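PDB 4PJ2: lysozyme from Meretrix lusoria, which hydrolyses the beta-1,4 linkages of bacterial peptidoglycan, lysing Gram-positive bacteria, and also degrades chitin. Local coordinates for residues S12-M17 with G36-K41. Residues are numbered along the deposited sequence; the frame is centred on the assembly and turned at random. Where two conformers were deposited one is given.
Sequences SCICKM and GYFQIK
Cys15 lays its sulfur over one face of the Phe38 ring, a sulfur-aromatic contact that joins helix 8-19 to the type I beta turn Gly36-Gln39 in this invertebrate-type lysozyme of glycosyl hydrolase family 22. The evidence is the position of SG, which is bonded in a disulfide to Cys21: it lies 4.4 Å from the centroid of the Phe38 ring and 22° off the ring normal, displaced toward the rim. Cys15 CB adds to the packing, 3.9 Å from Phe38 CE2. A chi1 of -163° swings the sulfur away from the backbone N of Cys15, to where it also meets Tyr37, 3.9 Å from Tyr37 CB; it approaches the tyrosine ring only obliquely. Ile14 approaches Phe38 differently, placing CG2 in the plane of the ring at its edge, 3.9 Å from Phe38 CD2, while Val69 and Ala65 of helix 62-76 also pack on this buried ring. Although the backbones do not bond directly, Ser19 OG lies within hydrogen-bonding distance of both Cys15 O and Tyr37 O, its single hydrogen probably shared or alternating between the two carbonyls. Phe38 O in turn pairs with NE2 of His93, a substrate-binding residue, and the helix carries Glu18, the predicted proton donor; the contact thus lies beside the active site. Within the turn, Gly36 O accepts from two donors: Gln39 N at 3.1 Å, and Gln39 NE2 at 3.0 Å, the latter in the carbonyl plane on a lone pair with an N-H...O angle of 172°.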
loop_
_atom_site.group_PDB
_atom_site.type_symbol
_atom_site.label_atom_id
_atom_site.label_comp_id
_atom_site.label_asym_id
_atom_site.label_seq_id
_atom_site.Cartn_x
_atom_site.Cartn_y
_atom_site.Cartn_z
ATOM N N SER D 12 7.957 -21.024 -6.621
ATOM C CA SER D 12 6.919 -22.039 -6.623
ATOM C C SER D 12 6.081 -21.969 -5.342
ATOM O O SER D 12 4.847 -22.046 -5.384
ATOM C CB SER D 12 7.570 -23.419 -6.794
ATOM O OG SER D 12 6.613 -24.471 -6.719
ATOM N N CYS D 13 6.746 -21.852 -4.201
ATOM C CA CYS D 13 6.037 -21.779 -2.936
ATOM C C CYS D 13 5.174 -20.529 -2.847
ATOM O O CYS D 13 4.034 -20.598 -2.370
ATOM C CB CYS D 13 7.019 -21.870 -1.764
ATOM S SG CYS D 13 7.788 -23.510 -1.606
ATOM N N ILE D 14 5.686 -19.384 -3.304
ATOM C CA ILE D 14 4.877 -18.176 -3.309
ATOM C C ILE D 14 3.684 -18.347 -4.241
ATOM O O ILE D 14 2.570 -17.950 -3.913
ATOM C CB ILE D 14 5.699 -16.936 -3.727
ATOM C CG1 ILE D 14 6.797 -16.681 -2.685
ATOM C CG2 ILE D 14 4.776 -15.719 -3.889
ATOM C CD1 ILE D 14 7.837 -15.617 -3.082
ATOM N N CYS D 15 3.920 -18.935 -5.406
ATOM C CA CYS D 15 2.849 -19.190 -6.357
ATOM C C CYS D 15 1.771 -20.069 -5.712
ATOM O O CYS D 15 0.593 -19.739 -5.749
ATOM C CB CYS D 15 3.450 -19.832 -7.609
ATOM S SG CYS D 15 2.412 -19.794 -9.080
ATOM N N LYS D 16 2.179 -21.156 -5.071
ATOM C CA LYS D 16 1.214 -22.034 -4.404
ATOM C C LYS D 16 0.452 -21.303 -3.304
ATOM O O LYS D 16 -0.761 -21.451 -3.159
ATOM C CB LYS D 16 1.927 -23.258 -3.836
ATOM C CG LYS D 16 2.388 -24.230 -4.914
ATOM C CD LYS D 16 3.147 -25.420 -4.353
ATOM C CE LYS D 16 3.633 -26.336 -5.479
ATOM N NZ LYS D 16 4.268 -27.601 -4.998
ATOM N N MET D 17 1.163 -20.478 -2.548
ATOM C CA MET D 17 0.547 -19.700 -1.480
ATOM C C MET D 17 -0.529 -18.766 -2.012
ATOM O O MET D 17 -1.598 -18.651 -1.417
ATOM C CB MET D 17 1.632 -18.866 -0.782
ATOM C CG MET D 17 1.169 -18.077 0.439
ATOM S SD MET D 17 0.458 -19.198 1.696
ATOM C CE MET D 17 0.250 -17.991 3.020
ATOM N N GLY D 36 -3.976 -13.050 -11.111
ATOM C CA GLY D 36 -3.100 -14.083 -11.632
ATOM C C GLY D 36 -2.365 -14.952 -10.642
ATOM O O GLY D 36 -2.663 -14.970 -9.444
ATOM N N TYR D 37 -1.384 -15.671 -11.185
ATOM C CA TYR D 37 -0.585 -16.651 -10.451
ATOM C C TYR D 37 -0.025 -16.133 -9.137
ATOM O O TYR D 37 0.021 -16.862 -8.146
ATOM C CB TYR D 37 0.608 -17.090 -11.304
ATOM C CG TYR D 37 0.257 -17.921 -12.522
ATOM C CD1 TYR D 37 0.020 -17.323 -13.754
ATOM C CD2 TYR D 37 0.197 -19.305 -12.442
ATOM C CE1 TYR D 37 -0.290 -18.088 -14.871
ATOM C CE2 TYR D 37 -0.108 -20.069 -13.551
ATOM C CZ TYR D 37 -0.348 -19.453 -14.758
ATOM O OH TYR D 37 -0.646 -20.212 -15.862
ATOM N N PHE D 38 0.458 -14.884 -9.144
ATOM C CA PHE D 38 1.140 -14.301 -7.986
ATOM C C PHE D 38 0.302 -13.221 -7.308
ATOM O O PHE D 38 0.770 -12.572 -6.378
ATOM C CB PHE D 38 2.520 -13.752 -8.386
ATOM C CG PHE D 38 3.511 -14.830 -8.714
ATOM C CD1 PHE D 38 3.621 -15.325 -10.005
ATOM C CD2 PHE D 38 4.292 -15.390 -7.715
ATOM C CE1 PHE D 38 4.536 -16.331 -10.298
ATOM C CE2 PHE D 38 5.197 -16.395 -7.999
ATOM C CZ PHE D 38 5.311 -16.874 -9.289
ATOM N N GLN D 39 -0.939 -13.029 -7.760
ATOM C CA GLN D 39 -1.850 -12.038 -7.170
ATOM C C GLN D 39 -1.182 -10.651 -7.103
ATOM O O GLN D 39 -1.044 -10.041 -6.039
ATOM C CB GLN D 39 -2.310 -12.513 -5.797
ATOM C CG GLN D 39 -3.266 -13.697 -5.883
ATOM C CD GLN D 39 -4.593 -13.297 -6.490
ATOM O OE1 GLN D 39 -5.416 -12.660 -5.830
ATOM N NE2 GLN D 39 -4.792 -13.626 -7.757
ATOM N N ILE D 40 -0.814 -10.175 -8.283
ATOM C CA ILE D 40 -0.120 -8.901 -8.466
ATOM C C ILE D 40 -1.137 -7.796 -8.706
ATOM O O ILE D 40 -2.067 -7.963 -9.504
ATOM C CB ILE D 40 0.840 -9.008 -9.683
ATOM C CG1 ILE D 40 2.041 -9.873 -9.308
ATOM C CG2 ILE D 40 1.304 -7.629 -10.161
ATOM C CD1 ILE D 40 2.901 -10.277 -10.494
ATOM N N LYS D 41 -0.969 -6.677 -8.004
ATOM C CA LYS D 41 -1.807 -5.508 -8.220
ATOM C C LYS D 41 -1.096 -4.510 -9.126
ATOM O O LYS D 41 0.094 -4.640 -9.412
ATOM C CB LYS D 41 -2.176 -4.860 -6.883
ATOM C CG LYS D 41 -2.992 -5.785 -6.004
ATOM C CD LYS D 41 -3.445 -5.149 -4.708
ATOM C CE LYS D 41 -2.237 -4.818 -3.844
ATOM N NZ LYS D 41 -2.596 -4.474 -2.453
#